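PDB 4AN8: CSE1 from Thermus thermophilus, which probably serves as a subunit of the CRISPR RNA-containing Cascade complex, helping select foreign DNA in bacterial adaptive immunity. Local coordinates for residues R301-R305 with W434-D438; G391-L395 with E492-L496; L427-Y433 with A468-T472. All coordinates share one frame; numbering follows the deposited sequence.

Interaction 1: R301-R305 with W434-D438; sequences RSFWR and WHALD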
loop_
_atom_site.group_PDB
_atom_site.type_symbol
_atom_site.label_atom_id
_atom_site.label_comp_id
_atom_site.label_asym_id
_atom_site.label_seq_id
_atom_site.Cartn_x
_atom_site.Cartn_y
_atom_site.Cartn_z
ATOM N N ARG A 301 7.663 10.278 9.177
ATOM C CA ARG A 301 8.610 10.341 8.066
ATOM C C ARG A 301 7.966 10.213 6.673
ATOM O O ARG A 301 7.349 9.210 6.348
ATOM C CB ARG A 301 9.682 9.270 8.263
ATOM C CG ARG A 301 10.654 9.089 7.122
ATOM C CD ARG A 301 11.467 7.823 7.344
ATOM N NE ARG A 301 12.362 7.536 6.230
ATOM C CZ ARG A 301 13.573 8.061 6.092
ATOM N NH1 ARG A 301 14.033 8.898 7.010
ATOM N NH2 ARG A 301 14.325 7.745 5.043
ATOM N N SER A 302 8.142 11.236 5.849
ATOM C CA SER A 302 7.642 11.244 4.475
ATOM C C SER A 302 8.078 10.010 3.710
ATOM O O SER A 302 9.249 9.654 3.709
ATOM C CB SER A 302 8.135 12.497 3.731
ATOM O OG SER A 302 7.510 13.672 4.222
ATOM N N PHE A 303 7.137 9.370 3.028
ATOM C CA PHE A 303 7.430 8.117 2.355
ATOM C C PHE A 303 8.443 8.216 1.195
ATOM O O PHE A 303 9.277 7.330 1.007
ATOM C CB PHE A 303 6.142 7.456 1.867
ATOM C CG PHE A 303 6.360 6.085 1.343
ATOM C CD1 PHE A 303 6.813 5.085 2.183
ATOM C CD2 PHE A 303 6.179 5.803 -0.005
ATOM C CE1 PHE A 303 7.045 3.777 1.675
ATOM C CE2 PHE A 303 6.409 4.527 -0.514
ATOM C CZ PHE A 303 6.843 3.514 0.320
ATOM N N TRP A 304 8.367 9.285 0.416
ATOM C CA TRP A 304 9.239 9.443 -0.742
ATOM C C TRP A 304 10.708 9.477 -0.326
ATOM O O TRP A 304 11.607 9.310 -1.159
ATOM C CB TRP A 304 8.863 10.684 -1.577
ATOM C CG TRP A 304 8.750 11.956 -0.775
ATOM C CD1 TRP A 304 7.623 12.464 -0.209
ATOM C CD2 TRP A 304 9.812 12.857 -0.430
ATOM N NE1 TRP A 304 7.903 13.633 0.459
ATOM C CE2 TRP A 304 9.243 13.904 0.329
ATOM C CE3 TRP A 304 11.178 12.895 -0.711
ATOM C CZ2 TRP A 304 10.008 14.973 0.838
ATOM C CZ3 TRP A 304 11.938 13.973 -0.218
ATOM C CH2 TRP A 304 11.345 14.985 0.555
ATOM N N ARG A 305 10.947 9.684 0.963
ATOM C CA ARG A 305 12.308 9.700 1.483
ATOM C C ARG A 305 13.010 8.362 1.331
ATOM O O ARG A 305 14.228 8.291 1.393
ATOM C CB ARG A 305 12.312 10.096 2.947
ATOM C CG ARG A 305 12.122 11.564 3.147
ATOM C CD ARG A 305 13.029 11.987 4.256
ATOM N NE ARG A 305 12.274 12.384 5.409
ATOM C CZ ARG A 305 12.792 12.573 6.612
ATOM N NH1 ARG A 305 14.085 12.377 6.847
ATOM N NH2 ARG A 305 11.982 12.945 7.583
ATOM N N TRP A 434 10.054 19.670 6.090
ATOM C CA TRP A 434 9.564 18.444 5.453
ATOM C C TRP A 434 8.178 18.601 4.822
ATOM O O TRP A 434 7.938 18.152 3.703
ATOM C CB TRP A 434 9.602 17.280 6.439
ATOM C CG TRP A 434 11.004 16.882 6.735
ATOM C CD1 TRP A 434 11.645 16.975 7.929
ATOM C CD2 TRP A 434 11.964 16.356 5.799
ATOM N NE1 TRP A 434 12.939 16.527 7.800
ATOM C CE2 TRP A 434 13.152 16.132 6.503
ATOM C CE3 TRP A 434 11.916 16.031 4.438
ATOM C CZ2 TRP A 434 14.306 15.618 5.886
ATOM C CZ3 TRP A 434 13.057 15.515 3.827
ATOM C CH2 TRP A 434 14.234 15.312 4.550
ATOM N N HIS A 435 7.275 19.270 5.524
ATOM C CA HIS A 435 5.958 19.542 4.959
ATOM C C HIS A 435 6.047 20.328 3.651
ATOM O O HIS A 435 5.327 20.047 2.685
ATOM C CB HIS A 435 5.076 20.291 5.950
ATOM C CG HIS A 435 3.706 20.571 5.423
ATOM N ND1 HIS A 435 2.586 19.915 5.884
ATOM C CD2 HIS A 435 3.281 21.412 4.451
ATOM C CE1 HIS A 435 1.524 20.353 5.227
ATOM N NE2 HIS A 435 1.919 21.260 4.352
ATOM N N ALA A 436 6.928 21.315 3.611
ATOM C CA ALA A 436 7.102 22.082 2.384
ATOM C C ALA A 436 7.613 21.202 1.265
ATOM O O ALA A 436 7.196 21.348 0.117
ATOM C CB ALA A 436 8.047 23.242 2.603
ATOM N N LEU A 437 8.536 20.296 1.591
ATOM C CA LEU A 437 9.116 19.390 0.584
ATOM C C LEU A 437 8.115 18.324 0.096
ATOM O O LEU A 437 8.173 17.901 -1.061
ATOM C CB LEU A 437 10.372 18.726 1.138
ATOM C CG LEU A 437 11.542 19.685 1.405
ATOM C CD1 LEU A 437 12.767 18.872 1.774
ATOM C CD2 LEU A 437 11.828 20.529 0.177
ATOM N N ASP A 438 7.200 17.901 0.965
ATOM C CA ASP A 438 6.097 17.035 0.533
ATOM C C ASP A 438 5.326 17.651 -0.641
ATOM O O ASP A 438 4.970 16.947 -1.579
ATOM C CB ASP A 438 5.135 16.733 1.682
ATOM C CG ASP A 438 5.712 15.767 2.685
ATOM O OD1 ASP A 438 6.545 14.903 2.304
ATOM O OD2 ASP A 438 5.339 15.868 3.876
#

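Interaction 2: G391-L395 with E492-L496; sequences GLKHL and EFGRL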
loop_
_atom_site.group_PDB
_atom_site.type_symbol
_atom_site.label_atom_id
_atom_site.label_comp_id
_atom_site.label_asym_id
_atom_site.label_seq_id
_atom_site.Cartn_x
_atom_site.Cartn_y
_atom_site.Cartn_z
ATOM N N GLY A 391 21.017 19.235 9.286
ATOM C CA GLY A 391 21.473 20.540 9.724
ATOM C C GLY A 391 20.378 21.276 10.470
ATOM O O GLY A 391 20.624 21.835 11.542
ATOM N N LEU A 392 19.162 21.259 9.923
ATOM C CA LEU A 392 18.010 21.875 10.589
ATOM C C LEU A 392 17.701 21.219 11.926
ATOM O O LEU A 392 17.434 21.911 12.912
ATOM C CB LEU A 392 16.769 21.866 9.691
ATOM C CG LEU A 392 16.909 22.760 8.458
ATOM C CD1 LEU A 392 15.726 22.606 7.476
ATOM C CD2 LEU A 392 17.117 24.233 8.857
ATOM N N LYS A 393 17.722 19.891 11.970
ATOM C CA LYS A 393 17.486 19.188 13.228
ATOM C C LYS A 393 18.520 19.599 14.288
ATOM O O LYS A 393 18.207 19.735 15.476
ATOM C CB LYS A 393 17.513 17.671 13.012
ATOM C CG LYS A 393 17.345 16.835 14.275
ATOM C CD LYS A 393 17.581 15.362 13.959
ATOM C CE LYS A 393 17.390 14.464 15.176
ATOM N NZ LYS A 393 15.981 14.467 15.709
ATOM N N HIS A 394 19.757 19.792 13.859
ATOM C CA HIS A 394 20.801 20.161 14.795
ATOM C C HIS A 394 20.559 21.591 15.273
ATOM O O HIS A 394 20.667 21.895 16.465
ATOM C CB HIS A 394 22.181 20.037 14.147
ATOM C CG HIS A 394 23.307 20.426 15.054
ATOM N ND1 HIS A 394 24.105 21.525 14.821
ATOM C CD2 HIS A 394 23.754 19.874 16.207
ATOM C CE1 HIS A 394 25.007 21.625 15.784
ATOM N NE2 HIS A 394 24.813 20.636 16.639
ATOM N N LEU A 395 20.215 22.458 14.334
ATOM C CA LEU A 395 19.862 23.826 14.662
ATOM C C LEU A 395 18.765 23.837 15.741
ATOM O O LEU A 395 18.903 24.513 16.764
ATOM C CB LEU A 395 19.408 24.548 13.403
ATOM C CG LEU A 395 19.541 26.067 13.364
ATOM C CD1 LEU A 395 19.047 26.622 12.027
ATOM C CD2 LEU A 395 18.763 26.669 14.493
ATOM N N GLU A 492 23.686 30.302 12.743
ATOM C CA GLU A 492 23.828 28.903 12.317
ATOM C C GLU A 492 23.006 28.643 11.061
ATOM O O GLU A 492 23.478 28.017 10.110
ATOM C CB GLU A 492 23.394 27.960 13.441
ATOM C CG GLU A 492 23.751 26.498 13.232
ATOM C CD GLU A 492 23.621 25.680 14.517
ATOM O OE1 GLU A 492 23.264 26.255 15.574
ATOM O OE2 GLU A 492 23.878 24.457 14.480
ATOM N N PHE A 493 21.775 29.140 11.054
ATOM C CA PHE A 493 20.928 28.968 9.892
ATOM C C PHE A 493 21.579 29.597 8.679
ATOM O O PHE A 493 21.391 29.131 7.559
ATOM C CB PHE A 493 19.542 29.565 10.110
ATOM C CG PHE A 493 18.663 29.470 8.904
ATOM C CD1 PHE A 493 17.941 28.310 8.650
ATOM C CD2 PHE A 493 18.576 30.522 8.009
ATOM C CE1 PHE A 493 17.141 28.206 7.541
ATOM C CE2 PHE A 493 17.776 30.428 6.882
ATOM C CZ PHE A 493 17.052 29.261 6.649
ATOM N N GLY A 494 22.345 30.661 8.904
ATOM C CA GLY A 494 23.064 31.314 7.825
ATOM C C GLY A 494 24.119 30.384 7.268
ATOM O O GLY A 494 24.224 30.202 6.058
ATOM N N ARG A 495 24.909 29.792 8.154
ATOM C CA ARG A 495 25.860 28.761 7.753
ATOM C C ARG A 495 25.206 27.709 6.847
ATOM O O ARG A 495 25.687 27.459 5.739
ATOM C CB ARG A 495 26.474 28.078 8.977
ATOM C CG ARG A 495 27.915 28.455 9.234
ATOM C CD ARG A 495 28.506 27.682 10.403
ATOM N NE ARG A 495 27.787 27.897 11.661
ATOM C CZ ARG A 495 27.867 29.004 12.399
ATOM N NH1 ARG A 495 28.622 30.023 12.002
ATOM N NH2 ARG A 495 27.179 29.094 13.531
ATOM N N LEU A 496 24.115 27.097 7.320
ATOM C CA LEU A 496 23.434 26.034 6.577
ATOM C C LEU A 496 23.081 26.434 5.144
ATOM O O LEU A 496 23.381 25.705 4.200
ATOM C CB LEU A 496 22.177 25.552 7.310
ATOM C CG LEU A 496 22.373 24.523 8.425
ATOM C CD1 LEU A 496 21.045 24.173 9.065
ATOM C CD2 LEU A 496 23.038 23.278 7.893
HETATM O O HOH W 1 23.068 23.059 11.864
#

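Interaction 3: L427-Y433 with A468-T472; sequences LPLERLY and AWKAT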
loop_
_atom_site.group_PDB
_atom_site.type_symbol
_atom_site.label_atom_id
_atom_site.label_comp_id
_atom_site.label_asym_id
_atom_site.label_seq_id
_atom_site.Cartn_x
_atom_site.Cartn_y
_atom_site.Cartn_z
ATOM N N LEU A 427 9.126 23.438 18.317
ATOM C CA LEU A 427 9.639 24.334 17.286
ATOM C C LEU A 427 9.150 23.848 15.932
ATOM O O LEU A 427 9.208 22.661 15.652
ATOM C CB LEU A 427 11.171 24.375 17.319
ATOM C CG LEU A 427 11.838 24.882 18.606
ATOM C CD1 LEU A 427 13.338 24.611 18.563
ATOM C CD2 LEU A 427 11.565 26.368 18.824
ATOM N N PRO A 428 8.652 24.761 15.093
ATOM C CA PRO A 428 8.109 24.413 13.772
ATOM C C PRO A 428 9.160 24.147 12.692
ATOM O O PRO A 428 8.803 23.983 11.528
ATOM C CB PRO A 428 7.324 25.668 13.384
ATOM C CG PRO A 428 8.022 26.783 14.115
ATOM C CD PRO A 428 8.472 26.186 15.414
ATOM N N LEU A 429 10.434 24.088 13.057
ATOM C CA LEU A 429 11.478 24.073 12.040
ATOM C C LEU A 429 11.482 22.800 11.151
ATOM O O LEU A 429 11.390 22.888 9.924
ATOM C CB LEU A 429 12.843 24.313 12.696
ATOM C CG LEU A 429 14.002 24.472 11.721
ATOM C CD1 LEU A 429 13.756 25.684 10.866
ATOM C CD2 LEU A 429 15.325 24.587 12.485
ATOM N N GLU A 430 11.581 21.628 11.769
ATOM C CA GLU A 430 11.715 20.388 11.004
ATOM C C GLU A 430 10.403 20.002 10.339
ATOM O O GLU A 430 10.381 19.587 9.178
ATOM C CB GLU A 430 12.183 19.250 11.901
ATOM C CG GLU A 430 13.624 19.331 12.346
ATOM C CD GLU A 430 13.951 18.229 13.331
ATOM O OE1 GLU A 430 14.178 17.078 12.884
ATOM O OE2 GLU A 430 13.942 18.504 14.555
ATOM N N ARG A 431 9.314 20.133 11.089
ATOM C CA ARG A 431 7.984 19.846 10.574
ATOM C C ARG A 431 7.703 20.645 9.309
ATOM O O ARG A 431 7.208 20.095 8.324
ATOM C CB ARG A 431 6.923 20.106 11.643
ATOM C CG ARG A 431 5.500 19.843 11.205
ATOM C CD ARG A 431 4.516 19.951 12.376
ATOM N NE ARG A 431 4.524 21.258 13.040
ATOM C CZ ARG A 431 3.919 22.348 12.568
ATOM N NH1 ARG A 431 3.265 22.311 11.412
ATOM N NH2 ARG A 431 3.981 23.488 13.248
ATOM N N LEU A 432 8.038 21.932 9.304
ATOM C CA LEU A 432 7.707 22.755 8.137
ATOM C C LEU A 432 8.638 22.537 6.946
ATOM O O LEU A 432 8.205 22.560 5.800
ATOM C CB LEU A 432 7.630 24.240 8.494
ATOM C CG LEU A 432 6.243 24.681 8.949
ATOM C CD1 LEU A 432 6.053 24.330 10.406
ATOM C CD2 LEU A 432 6.048 26.174 8.728
ATOM N N TYR A 433 9.922 22.345 7.216
ATOM C CA TYR A 433 10.855 21.983 6.158
ATOM C C TYR A 433 10.290 20.772 5.385
ATOM O O TYR A 433 10.059 20.841 4.186
ATOM C CB TYR A 433 12.213 21.661 6.778
ATOM C CG TYR A 433 13.241 21.112 5.814
ATOM C CD1 TYR A 433 13.727 21.890 4.773
ATOM C CD2 TYR A 433 13.740 19.819 5.957
ATOM C CE1 TYR A 433 14.671 21.402 3.892
ATOM C CE2 TYR A 433 14.700 19.318 5.071
ATOM C CZ TYR A 433 15.159 20.115 4.048
ATOM O OH TYR A 433 16.101 19.647 3.163
ATOM N N ALA A 468 10.673 27.700 6.803
ATOM C CA ALA A 468 10.559 27.039 8.103
ATOM C C ALA A 468 11.279 27.821 9.199
ATOM O O ALA A 468 10.839 27.857 10.349
ATOM C CB ALA A 468 11.090 25.605 8.032
ATOM N N TRP A 469 12.398 28.434 8.843
ATOM C CA TRP A 469 13.136 29.228 9.808
ATOM C C TRP A 469 12.356 30.527 10.117
ATOM O O TRP A 469 12.214 30.917 11.287
ATOM C CB TRP A 469 14.566 29.498 9.319
ATOM C CG TRP A 469 15.303 30.451 10.199
ATOM C CD1 TRP A 469 15.705 31.719 9.878
ATOM C CD2 TRP A 469 15.697 30.233 11.557
ATOM N NE1 TRP A 469 16.327 32.296 10.951
ATOM C CE2 TRP A 469 16.337 31.407 11.996
ATOM C CE3 TRP A 469 15.576 29.157 12.444
ATOM C CZ2 TRP A 469 16.849 31.540 13.280
ATOM C CZ3 TRP A 469 16.083 29.295 13.729
ATOM C CH2 TRP A 469 16.713 30.481 14.131
ATOM N N LYS A 470 11.819 31.160 9.073
ATOM C CA LYS A 470 10.932 32.302 9.262
ATOM C C LYS A 470 9.882 32.007 10.323
ATOM O O LYS A 470 9.636 32.823 11.207
ATOM C CB LYS A 470 10.252 32.706 7.952
ATOM C CG LYS A 470 9.247 33.841 8.108
ATOM C CD LYS A 470 8.669 34.258 6.760
ATOM C CE LYS A 470 7.422 35.128 6.909
ATOM N NZ LYS A 470 7.709 36.460 7.513
ATOM N N ALA A 471 9.279 30.824 10.251
ATOM C CA ALA A 471 8.221 30.460 11.186
ATOM C C ALA A 471 8.753 30.244 12.591
ATOM O O ALA A 471 8.043 30.445 13.574
ATOM C CB ALA A 471 7.476 29.217 10.692
ATOM N N THR A 472 10.007 29.823 12.688
ATOM C CA THR A 472 10.641 29.593 13.992
ATOM C C THR A 472 11.067 30.927 14.622
ATOM O O THR A 472 10.976 31.092 15.832
ATOM C CB THR A 472 11.867 28.660 13.856
ATOM O OG1 THR A 472 11.460 27.437 13.227
ATOM C CG2 THR A 472 12.471 28.347 15.207
#

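Interaction 1: R301-R305 with W434-D438
D438 takes two hydrogen bonds on one carboxylate oxygen, OD1. The hydroxyl of S302 donates the first, very short at 2.5 Å from OG to OD1. The second comes from W304, whose indole NE1 lies 2.6 Å from D438 OD1 with an N-H...O angle of 156°. OD1 sits near the indole plane, whereas the carboxylate stands almost perpendicular to it, at 87°. S302, just ahead of the 3-10 segment, and W304, within it, thus donate to the same helix side chain.

A cation-pi stack forms the second element. The guanidinium of R305 lies flat over one face of W434, the planes 7° apart, with CZ 3.6 Å from the centroid of the six-membered ring. Bends in the R305 chain at chi2 and chi3 turn the group onto the indole, and CG of R301 covers its opposite face.

Apolar packing fills in between: W304 CH2 meets the edge of W434 at CZ3 (3.7 Å), and W304 CZ2 touches L437 CB (3.8 Å).

R305 NH1 salt-bridges E386 on helix 372-403, and W304 stacks on F441 and touches Y363 of strand 354-364, tying the loop to bundle and strand; L437 packs within the bundle, against helix 453-476.

Interaction 2: G391-L395 with E492-L496
E492 and H394 meet because both side chains leave their helices with CG trans to the backbone N (chi1 -168° in E492), and the glutamate then runs on extended, carrying its carboxylate across the gap. E492 OE2 ends 3.0 Å from H394 ND1, approaching the imidazole obliquely, with the carboxylate and ring planes 68° apart. E492 OE2 also accepts from a water whose O lies 3.1 Å away and which donates to the backbone oxygen G391 O at 2.8 Å. The water thus bridges the main chain at G391 to the glutamate and gives the carboxylate a link to the backbone as well as a close histidine. On L496, CG lies beside the backbone N and opposite the carbonyl carbon, which sends both methyls onto the backbone of G391: CD1 comes within 3.3 Å of G391 C, and CD2 within 3.6 Å of G391 CA. With no side chain on G391, the leucine can lie directly against the main chain there.

The two helices belong to the C-terminal four-helix bundle of the Cse1 fold. Their segments run almost exactly antiparallel, at 174°, with the axes 10.3 Å apart. Consequently G391 lies level with L496, and L395 with E492.

Away from the polar pair, the interface is apolar. L395 sends CD1 in beside F493, 3.5 Å from its CB and at the edge of the phenyl ring, near the ring plane. L392 CD2 comes up to the same ring edge, and touches L496 CD1 as well. F493 continues inward to stack on the indole of W469, while L392 also packs on L429 and Y433 of helix 429-446.

Interaction 3: L427-Y433 with A468-T472
L429 reaches along the flank of helix 453-476, its base by T472, its CD1 by A468 and W469. Its CB lies 3.5 Å from the hydroxyl OG1 of T472, and CG remains close to that same oxygen. With CG opposite the backbone N (chi1 -174°) and chi2 at 62°, CD1 is directed onto the main chain of the partner helix, 3.7 Å from both A468 O and W469 N. This methyl also touches A468 CB and meets the W469 indole at its edge, near the ring plane. The T472 hydroxyl against which L429 rests is turned back into its own helix: OG1 donates to A468 O at 3.0 Å, and T472 N reaches that carbonyl from the opposite face of its plane.

The two helices are members of the C-terminal four-helix bundle, and their segments cross antiparallel at 147° with axes 8.5 Å apart, a close approach made possible by small residues. A468 CB is pressed against the backbone of the first turn, 3.3 Å from L429 O, and is flanked by L432 CB at 3.7 Å. One turn on, A471 CB receives L432 CD2. P428, at the N-cap position of helix 429-446, lays its ring CG 3.6 Å from T472 OG1 and close to A471 O. The W469 indole NE1 hydrogen-bonds to E490, and the Y433 hydroxyl to the carbonyl of A385 on helix 372-403.

How the interactions relate
All three interactions lie on the same side of the chain's centre. Interactions 1 and 3 both use helix 429-446, on adjoining segments, with centres about 14 Å apart. Interactions 2 and 3 are nearer, about 11 Å between centres, and touch directly, K393 against E430 among others. Interactions 1 and 2 do not touch; their centres are about 19 Å apart. Along the chain the order is 301-305, 391-395, 427-433 continuing into 434-438, then 468-472 and 492-496. Interaction 2 joins helices 372-403 and 483-499, interaction 3 joins 429-446 and 453-476, and the touches between them unite the two pairs in one bundle, while interaction 1 joins this bundle to a loop preceding it in sequence.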